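Local atomic coordinates of putative hemolysin (Streptococcus mutans UA159, PDB entry 2RK5), a protein that is a putative membrane hemolysin of the UPF0053 family that may bind flavin adenine dinucleotide, seen here as its transporter-associated domain. Residues A[10-15]-A[79-84]; A[39-44]-A[68-73]; A[16-21]-A[35-40]. One frame throughout, in Å; residues are numbered along the deposited sequence.

Interaction 1 of 3, residues A[10-15]-A[79-84]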
loop_
_atom_site.group_PDB
_atom_site.type_symbol
_atom_site.label_atom_id
_atom_site.label_comp_id
_atom_site.label_asym_id
_atom_site.label_seq_id
_atom_site.Cartn_x
_atom_site.Cartn_y
_atom_site.Cartn_z
ATOM N N TYR A 10 -19.776 0.729 9.134
ATOM C CA TYR A 10 -18.696 0.858 10.108
ATOM C C TYR A 10 -17.473 1.555 9.527
ATOM O O TYR A 10 -17.239 1.493 8.321
ATOM C CB TYR A 10 -18.264 -0.523 10.609
ATOM C CG TYR A 10 -19.396 -1.368 11.122
ATOM C CD1 TYR A 10 -19.653 -1.477 12.477
ATOM C CD2 TYR A 10 -20.231 -2.044 10.241
ATOM C CE1 TYR A 10 -20.732 -2.242 12.946
ATOM C CE2 TYR A 10 -21.293 -2.816 10.707
ATOM C CZ TYR A 10 -21.541 -2.903 12.057
ATOM O OH TYR A 10 -22.603 -3.661 12.539
ATOM N N ILE A 11 -16.725 2.240 10.389
ATOM C CA ILE A 11 -15.378 2.695 10.044
ATOM C C ILE A 11 -14.404 1.864 10.848
ATOM O O ILE A 11 -14.558 1.718 12.065
ATOM C CB ILE A 11 -15.158 4.207 10.303
ATOM C CG1 ILE A 11 -16.148 5.028 9.475
ATOM C CG2 ILE A 11 -13.739 4.628 9.967
ATOM C CD1 ILE A 11 -15.912 5.001 7.992
ATOM N N VAL A 12 -13.431 1.270 10.153
ATOM C CA VAL A 12 -12.349 0.521 10.801
ATOM C C VAL A 12 -10.996 1.128 10.478
ATOM O O VAL A 12 -10.780 1.591 9.369
ATOM C CB VAL A 12 -12.322 -1.000 10.440
ATOM C CG1 VAL A 12 -13.675 -1.619 10.767
ATOM C CG2 VAL A 12 -11.906 -1.254 9.027
ATOM N N LEU A 13 -10.096 1.061 11.463
ATOM C CA LEU A 13 -8.715 1.402 11.255
ATOM C C LEU A 13 -8.056 0.358 10.362
ATOM O O LEU A 13 -8.258 -0.849 10.543
ATOM C CB LEU A 13 -7.960 1.503 12.572
ATOM C CG LEU A 13 -8.548 2.519 13.551
ATOM C CD1 LEU A 13 -7.598 2.614 14.729
ATOM C CD2 LEU A 13 -8.799 3.895 12.910
ATOM N N GLY A 14 -7.275 0.833 9.394
ATOM C CA GLY A 14 -6.588 -0.071 8.479
ATOM C C GLY A 14 -5.660 -1.036 9.190
ATOM O O GLY A 14 -5.362 -2.120 8.706
ATOM N N THR A 15 -5.150 -0.598 10.330
ATOM C CA THR A 15 -4.204 -1.396 11.133
ATOM C C THR A 15 -4.915 -2.480 11.946
ATOM O O THR A 15 -4.264 -3.306 12.573
ATOM C CB THR A 15 -3.372 -0.505 12.090
ATOM O OG1 THR A 15 -4.272 0.330 12.816
ATOM C CG2 THR A 15 -2.393 0.327 11.292
ATOM N N THR A 79 -5.511 3.968 5.587
ATOM C CA THR A 79 -5.490 4.043 7.050
ATOM C C THR A 79 -6.882 3.897 7.705
ATOM O O THR A 79 -6.965 3.576 8.902
ATOM C CB THR A 79 -4.837 5.337 7.497
ATOM O OG1 THR A 79 -5.596 6.424 6.997
ATOM C CG2 THR A 79 -3.431 5.420 6.952
ATOM N N LYS A 80 -7.948 4.145 6.948
ATOM C CA LYS A 80 -9.324 3.936 7.404
ATOM C C LYS A 80 -10.143 3.379 6.277
ATOM O O LYS A 80 -9.982 3.793 5.128
ATOM C CB LYS A 80 -9.978 5.212 7.902
ATOM C CG LYS A 80 -9.375 5.779 9.169
ATOM C CD LYS A 80 -10.206 6.919 9.781
ATOM C CE LYS A 80 -9.508 7.489 11.044
ATOM N NZ LYS A 80 -10.180 8.695 11.636
ATOM N N LEU A 81 -10.998 2.420 6.619
ATOM C CA LEU A 81 -11.915 1.802 5.674
ATOM C C LEU A 81 -13.343 1.948 6.163
ATOM O O LEU A 81 -13.602 1.848 7.359
ATOM C CB LEU A 81 -11.631 0.314 5.536
ATOM C CG LEU A 81 -10.437 -0.150 4.718
ATOM C CD1 LEU A 81 -10.204 -1.649 4.982
ATOM C CD2 LEU A 81 -10.703 0.061 3.218
ATOM N N LYS A 82 -14.266 2.128 5.224
ATOM C CA LYS A 82 -15.688 1.989 5.460
ATOM C C LYS A 82 -16.099 0.557 5.134
ATOM O O LYS A 82 -15.722 0.041 4.089
ATOM C CB LYS A 82 -16.459 2.942 4.568
ATOM C CG LYS A 82 -17.933 3.039 4.880
ATOM C CD LYS A 82 -18.600 4.022 3.920
ATOM C CE LYS A 82 -19.911 4.484 4.428
ATOM N NZ LYS A 82 -20.396 5.641 3.603
ATOM N N ILE A 83 -16.847 -0.074 6.033
ATOM C CA ILE A 83 -17.325 -1.455 5.855
ATOM C C ILE A 83 -18.829 -1.415 5.893
ATOM O O ILE A 83 -19.406 -0.932 6.851
ATOM C CB ILE A 83 -16.854 -2.377 7.006
ATOM C CG1 ILE A 83 -15.362 -2.185 7.246
ATOM C CG2 ILE A 83 -17.232 -3.851 6.729
ATOM C CD1 ILE A 83 -14.438 -2.635 6.156
ATOM N N LEU A 84 -19.456 -1.916 4.835
ATOM C CA LEU A 84 -20.914 -2.054 4.807
ATOM C C LEU A 84 -21.250 -3.533 4.824
ATOM O O LEU A 84 -20.724 -4.310 3.993
ATOM C CB LEU A 84 -21.465 -1.428 3.528
ATOM C CG LEU A 84 -21.223 0.071 3.274
ATOM C CD1 LEU A 84 -21.121 0.855 4.534
ATOM C CD2 LEU A 84 -20.046 0.310 2.402
#

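Interaction 2 of 3, residues A[39-44]-A[68-73]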
loop_
_atom_site.group_PDB
_atom_site.type_symbol
_atom_site.label_atom_id
_atom_site.label_comp_id
_atom_site.label_asym_id
_atom_site.label_seq_id
_atom_site.Cartn_x
_atom_site.Cartn_y
_atom_site.Cartn_z
ATOM N N GLY A 39 -4.251 -4.486 4.597
ATOM C CA GLY A 39 -3.482 -5.386 3.755
ATOM C C GLY A 39 -4.410 -6.243 2.917
ATOM O O GLY A 39 -4.153 -6.483 1.726
ATOM N N PHE A 40 -5.463 -6.768 3.542
ATOM C CA PHE A 40 -6.440 -7.603 2.825
ATOM C C PHE A 40 -7.114 -6.804 1.692
ATOM O O PHE A 40 -7.264 -7.277 0.542
ATOM C CB PHE A 40 -7.469 -8.128 3.816
ATOM C CG PHE A 40 -8.547 -8.951 3.195
ATOM C CD1 PHE A 40 -8.399 -10.299 3.039
ATOM C CD2 PHE A 40 -9.716 -8.365 2.787
ATOM C CE1 PHE A 40 -9.373 -11.055 2.444
ATOM C CE2 PHE A 40 -10.725 -9.108 2.191
ATOM C CZ PHE A 40 -10.547 -10.457 2.014
ATOM N N TYR A 41 -7.541 -5.583 2.026
ATOM C CA TYR A 41 -8.219 -4.725 1.048
ATOM C C TYR A 41 -7.276 -4.374 -0.093
ATOM O O TYR A 41 -7.630 -4.495 -1.284
ATOM C CB TYR A 41 -8.693 -3.471 1.748
ATOM C CG TYR A 41 -9.083 -2.360 0.839
ATOM C CD1 TYR A 41 -10.380 -2.251 0.332
ATOM C CD2 TYR A 41 -8.192 -1.337 0.561
ATOM C CE1 TYR A 41 -10.760 -1.177 -0.483
ATOM C CE2 TYR A 41 -8.554 -0.281 -0.279
ATOM C CZ TYR A 41 -9.838 -0.182 -0.769
ATOM O OH TYR A 41 -10.166 0.905 -1.553
ATOM N N LEU A 42 -6.063 -3.962 0.236
ATOM C CA LEU A 42 -5.127 -3.509 -0.825
ATOM C C LEU A 42 -4.712 -4.651 -1.762
ATOM O O LEU A 42 -4.587 -4.477 -3.002
ATOM C CB LEU A 42 -3.861 -2.856 -0.246
ATOM C CG LEU A 42 -4.113 -1.485 0.402
ATOM C CD1 LEU A 42 -2.843 -1.026 1.145
ATOM C CD2 LEU A 42 -4.543 -0.433 -0.630
ATOM N N THR A 43 -4.487 -5.828 -1.178
ATOM C CA THR A 43 -4.137 -7.005 -1.995
ATOM C C THR A 43 -5.333 -7.427 -2.855
ATOM O O THR A 43 -5.148 -7.916 -3.988
ATOM C CB THR A 43 -3.626 -8.153 -1.133
ATOM O OG1 THR A 43 -4.638 -8.526 -0.241
ATOM C CG2 THR A 43 -2.481 -7.730 -0.329
ATOM N N GLY A 44 -6.550 -7.221 -2.349
ATOM C CA GLY A 44 -7.775 -7.507 -3.112
ATOM C C GLY A 44 -8.061 -6.567 -4.265
ATOM O O GLY A 44 -8.484 -7.003 -5.334
ATOM N N LEU A 68 -15.995 -3.178 1.173
ATOM C CA LEU A 68 -14.897 -2.420 1.780
ATOM C C LEU A 68 -14.551 -1.265 0.841
ATOM O O LEU A 68 -14.345 -1.488 -0.343
ATOM C CB LEU A 68 -13.673 -3.294 1.963
ATOM C CG LEU A 68 -13.654 -4.404 3.002
ATOM C CD1 LEU A 68 -14.761 -5.358 2.768
ATOM C CD2 LEU A 68 -12.318 -5.122 2.916
ATOM N N ILE A 69 -14.474 -0.057 1.392
ATOM C CA ILE A 69 -14.188 1.149 0.621
ATOM C C ILE A 69 -13.178 2.001 1.363
ATOM O O ILE A 69 -13.293 2.191 2.562
ATOM C CB ILE A 69 -15.450 2.008 0.386
ATOM C CG1 ILE A 69 -16.658 1.170 -0.025
ATOM C CG2 ILE A 69 -15.165 3.051 -0.699
ATOM C CD1 ILE A 69 -17.956 2.007 -0.148
ATOM N N ASN A 70 -12.202 2.556 0.654
ATOM C CA ASN A 70 -11.257 3.436 1.341
ATOM C C ASN A 70 -11.984 4.644 1.896
ATOM O O ASN A 70 -12.819 5.256 1.205
ATOM C CB ASN A 70 -10.120 3.874 0.438
ATOM C CG ASN A 70 -10.599 4.495 -0.841
ATOM O OD1 ASN A 70 -11.244 3.814 -1.618
ATOM N ND2 ASN A 70 -10.229 5.764 -1.101
ATOM N N ASP A 71 -11.661 4.980 3.145
ATOM C CA ASP A 71 -12.134 6.209 3.764
ATOM C C ASP A 71 -11.022 7.236 3.973
ATOM O O ASP A 71 -11.279 8.435 3.958
ATOM C CB ASP A 71 -12.820 5.881 5.091
ATOM C CG ASP A 71 -13.288 7.117 5.842
ATOM O OD1 ASP A 71 -14.302 7.714 5.443
ATOM O OD2 ASP A 71 -12.633 7.477 6.859
ATOM N N LYS A 72 -9.791 6.780 4.179
ATOM C CA LYS A 72 -8.655 7.702 4.305
ATOM C C LYS A 72 -7.409 6.983 3.802
ATOM O O LYS A 72 -7.220 5.805 4.121
ATOM C CB LYS A 72 -8.456 8.133 5.752
ATOM C CG LYS A 72 -7.331 9.098 5.992
ATOM C CD LYS A 72 -7.648 10.429 5.463
ATOM C CE LYS A 72 -6.804 11.541 6.068
ATOM N NZ LYS A 72 -7.106 12.856 5.409
ATOM N N VAL A 73 -6.591 7.689 3.021
ATOM C CA VAL A 73 -5.340 7.194 2.500
ATOM C C VAL A 73 -4.232 8.199 2.817
ATOM O O VAL A 73 -4.422 9.403 2.679
ATOM C CB VAL A 73 -5.437 7.028 0.978
ATOM C CG1 VAL A 73 -4.104 6.570 0.379
ATOM C CG2 VAL A 73 -6.544 6.045 0.617
#

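Interaction 3 of 3, residues A[16-21]-A[35-40]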
loop_
_atom_site.group_PDB
_atom_site.type_symbol
_atom_site.label_atom_id
_atom_site.label_comp_id
_atom_site.label_asym_id
_atom_site.label_seq_id
_atom_site.Cartn_x
_atom_site.Cartn_y
_atom_site.Cartn_z
ATOM N N MET A 16 -6.250 -2.478 11.952
ATOM C CA MET A 16 -6.985 -3.566 12.643
ATOM C C MET A 16 -6.526 -4.924 12.063
ATOM O O MET A 16 -6.490 -5.137 10.849
ATOM C CB MET A 16 -8.494 -3.379 12.497
ATOM C CG MET A 16 -9.364 -4.367 13.300
ATOM S SD MET A 16 -11.160 -4.017 13.092
ATOM C CE MET A 16 -11.933 -4.828 14.589
ATOM N N THR A 17 -6.133 -5.850 12.939
ATOM C CA THR A 17 -5.660 -7.130 12.450
ATOM C C THR A 17 -6.819 -7.887 11.837
ATOM O O THR A 17 -7.965 -7.683 12.198
ATOM C CB THR A 17 -5.034 -8.001 13.563
ATOM O OG1 THR A 17 -6.065 -8.453 14.454
ATOM C CG2 THR A 17 -3.981 -7.215 14.355
ATOM N N LEU A 18 -6.523 -8.802 10.933
ATOM C CA LEU A 18 -7.582 -9.611 10.366
ATOM C C LEU A 18 -8.235 -10.469 11.419
ATOM O O LEU A 18 -9.450 -10.710 11.369
ATOM C CB LEU A 18 -7.105 -10.542 9.281
ATOM C CG LEU A 18 -7.062 -10.011 7.878
ATOM C CD1 LEU A 18 -6.797 -11.187 6.896
ATOM C CD2 LEU A 18 -8.357 -9.243 7.504
ATOM N N ASN A 19 -7.452 -10.932 12.387
ATOM C CA ASN A 19 -8.034 -11.728 13.466
ATOM C C ASN A 19 -9.035 -10.903 14.294
ATOM O O ASN A 19 -10.120 -11.369 14.648
ATOM C CB ASN A 19 -6.932 -12.312 14.345
ATOM C CG ASN A 19 -6.181 -13.441 13.650
ATOM O OD1 ASN A 19 -6.692 -14.062 12.711
ATOM N ND2 ASN A 19 -4.989 -13.746 14.133
ATOM N N ASP A 20 -8.687 -9.659 14.621
ATOM C CA ASP A 20 -9.615 -8.803 15.360
ATOM C C ASP A 20 -10.841 -8.459 14.488
ATOM O O ASP A 20 -11.976 -8.447 14.973
ATOM C CB ASP A 20 -8.899 -7.544 15.838
ATOM C CG ASP A 20 -7.937 -7.791 17.006
ATOM O OD1 ASP A 20 -7.758 -8.965 17.431
ATOM O OD2 ASP A 20 -7.357 -6.787 17.503
ATOM N N PHE A 21 -10.618 -8.158 13.207
ATOM C CA PHE A 21 -11.697 -7.867 12.283
ATOM C C PHE A 21 -12.682 -9.040 12.234
ATOM O O PHE A 21 -13.899 -8.876 12.349
ATOM C CB PHE A 21 -11.122 -7.585 10.887
ATOM C CG PHE A 21 -12.137 -7.206 9.879
ATOM C CD1 PHE A 21 -12.404 -5.875 9.603
ATOM C CD2 PHE A 21 -12.858 -8.170 9.219
ATOM C CE1 PHE A 21 -13.364 -5.520 8.662
ATOM C CE2 PHE A 21 -13.854 -7.836 8.273
ATOM C CZ PHE A 21 -14.124 -6.503 8.014
ATOM N N ASP A 35 -1.733 -9.422 7.198
ATOM C CA ASP A 35 -2.048 -9.404 8.617
ATOM C C ASP A 35 -3.173 -8.498 9.033
ATOM O O ASP A 35 -3.766 -8.728 10.093
ATOM C CB ASP A 35 -0.781 -9.055 9.395
ATOM C CG ASP A 35 0.273 -10.145 9.247
ATOM O OD1 ASP A 35 -0.037 -11.321 9.547
ATOM O OD2 ASP A 35 1.377 -9.820 8.828
ATOM N N THR A 36 -3.427 -7.447 8.249
ATOM C CA THR A 36 -4.420 -6.450 8.657
ATOM C C THR A 36 -5.487 -6.264 7.595
ATOM O O THR A 36 -5.354 -6.715 6.464
ATOM C CB THR A 36 -3.784 -5.046 8.874
ATOM O OG1 THR A 36 -3.298 -4.514 7.634
ATOM C CG2 THR A 36 -2.657 -5.107 9.865
ATOM N N ILE A 37 -6.581 -5.632 7.991
ATOM C CA ILE A 37 -7.686 -5.372 7.078
ATOM C C ILE A 37 -7.241 -4.474 5.920
ATOM O O ILE A 37 -7.667 -4.722 4.774
ATOM C CB ILE A 37 -8.923 -4.846 7.816
ATOM C CG1 ILE A 37 -10.154 -4.884 6.895
ATOM C CG2 ILE A 37 -8.674 -3.479 8.468
ATOM C CD1 ILE A 37 -10.504 -6.265 6.371
ATOM N N ALA A 38 -6.377 -3.486 6.168
ATOM C CA ALA A 38 -5.840 -2.696 5.028
ATOM C C ALA A 38 -5.057 -3.582 4.061
ATOM O O ALA A 38 -5.147 -3.426 2.835
ATOM C CB ALA A 38 -4.964 -1.525 5.480
ATOM N N GLY A 39 -4.251 -4.486 4.597
ATOM C CA GLY A 39 -3.482 -5.386 3.755
ATOM C C GLY A 39 -4.410 -6.243 2.917
ATOM O O GLY A 39 -4.153 -6.483 1.726
ATOM N N PHE A 40 -5.463 -6.768 3.542
ATOM C CA PHE A 40 -6.440 -7.603 2.825
ATOM C C PHE A 40 -7.114 -6.804 1.692
ATOM O O PHE A 40 -7.264 -7.277 0.542
ATOM C CB PHE A 40 -7.469 -8.128 3.816
ATOM C CG PHE A 40 -8.547 -8.951 3.195
ATOM C CD1 PHE A 40 -8.399 -10.299 3.039
ATOM C CD2 PHE A 40 -9.716 -8.365 2.787
ATOM C CE1 PHE A 40 -9.373 -11.055 2.444
ATOM C CE2 PHE A 40 -10.725 -9.108 2.191
ATOM C CZ PHE A 40 -10.547 -10.457 2.014
#

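Interaction 1 of 3, residues A[10-15]-A[79-84]
Tyr10 and Ile83 grip each other through two backbone hydrogen bonds, Tyr10 N to Ile83 O at 2.8 Å and Ile83 N back to Tyr10 O. Two residues on, Val12 and Leu81 repeat the pairing: Val12 N reaches Leu81 O at 2.9 Å and Leu81 N returns to Val12 O, both nearly straight. Between these hydrogen-bonded pairs, Ile11 faces Lys82 in a non-hydrogen-bonded pair, and Ile11 CA approaches Leu81 O at 3.3 Å in a CA-H...O contact. This is the antiparallel pairing of strands 9-13 and 77-85 within a five-stranded sheet.

On the face carrying Tyr10, Val12, Leu81 and Ile83, the two methyls of Val12 divide the work. CG2 packs on Leu81 CB at 3.8 Å, while CG1, anti to the carbonyl carbon (chi1 -56°), meets Ile83 CG1 at 3.9 Å. The Tyr10 ring turns its edge to Ile83 O, nearly in plane. On the other face, Ile11 CD1 rests on Lys82 CB at 4.0 Å, and Leu13 CD2 touches Lys80 CE, the two side chains running side by side.

The pairing ends with Gly14 N donating to Thr79 O from above the carbonyl plane, as the chain leaves the strand. A classic beta bulge at Thr79 and Lys80, set opposite Lys72, joins this strand to strand 64-74. Helix 37-45 backs the apolar face, Ile37 touching Val12 and Leu81; Phe25 meets the Tyr10 ring edge-to-face.

Interaction 2 of 3, residues A[39-44]-A[68-73]
A tyrosine hydroxyl and an asparagine carbonyl meet here inside the protein: Tyr41 OH lies 3.1 Å from Asn70 OD1, and both atoms are tied to the backbone of Glu55. Tyr41 OH is hydrogen-bonded to Glu55 O and Asn70 OD1 to Glu55 N, so the chain entering strand 56-61 satisfies both buried polar ends. The setting is a two-layer alpha+beta arrangement, helix 37-45 packed across the antiparallel sheet with its 39-44 segment at 90° to strand 68-70.

Tyr41 carries most of the contact. Its CG is anti to the backbone N (chi1 165°), which carries the ring off the helix to lie beside Leu68. There the Tyr41 and Leu68 side chains run alongside one another, pointing opposite ways, with Tyr41 CD1 3.8 Å from Leu68 CB. The ring edge also meets the strand backbone, Tyr41 CE1 standing 3.6 Å from Leu68 O. Farther out, the ring plane is turned 40° from the Asn70 amide, and the two side chains pass at a slant.

Pro49 touches both Tyr41 and Asn70, while Val78 and Leu81 of the adjoining strand pack on Tyr41. Next to Tyr41, the Phe40 and Leu68 side chains cross at about a right angle, and the edge of the Phe40 ring receives Leu68 CD2 at 4.2 Å from Phe40 CD2.

Interaction 3 of 3, residues A[16-21]-A[35-40]
Met16 and Ile37, with Leu18 and Asp35, join two helix starts by a pair of backbone hydrogen bonds around the single bridge of Thr17 with Thr36. Each threonine is an N-cap, so helices 18-25 and 37-45 begin next to each other and are tied together at their N-terminal ends.

Of the two bridging bonds, Ile37 N to Met16 O, 2.9 Å, is the more directly aligned, with a C=O...N angle of 177°. Leu18 N to Asp35 O has the same length, but its donor is tilted out of the carbonyl plane.

The caps are formed by the threonine side chains. Thr17 OG1 accepts from Asp20 N at 2.9 Å, placed for this by a chi1 of 70° that sets the oxygen between the backbone N and the carbonyl carbon. Thr36 OG1 accepts more distantly from Gly39 N, at 3.2 Å. This oxygen has a stronger partner in Asp75 OD2 of the second subunit, whose OD1 also binds Asp35 N, so the start of helix 37-45 takes part in the dimer contact.

Among the apolar contacts, Ile37 and Phe21 face the sheet, Ile37 touching Leu68 and Leu81, Phe21 touching Leu66 and Ile83. Met16 CB packs on Ile37 CG2, and Leu18 CD2 reaches both Ile37 CD1 at 3.8 Å and Phe40 CB at 4.0 Å, crossing Ile37 at about a right angle. Phe21, from helix 18-25, offers a ring face to Ile37 of helix 37-45 in a CH-pi contact: Ile37 CD1 stands 3.7 Å from the ring centroid of Phe21, only 10° off the ring normal.

Overall arrangement
All three contacts lie in the transporter-associated domain, with interactions 2 and 3 nested along the chain inside the loop closed by interaction 1. Interaction 1 pairs strands 9-13 and 77-85; strand 64-74 of interaction 2 is the next neighbour in the same sheet, and the two centres are about 8 Å apart. Interaction 3 lies about 10 Å from the centres of both others and meets interaction 1 where Gly14 O approaches Ala38 N. Helix 37-45 is common to interactions 2 and 3, packing on the sheet in one and meeting the start of helix 18-25 in the other. Both also touch the second subunit, so this helix lies near both the sheet and the dimer contact.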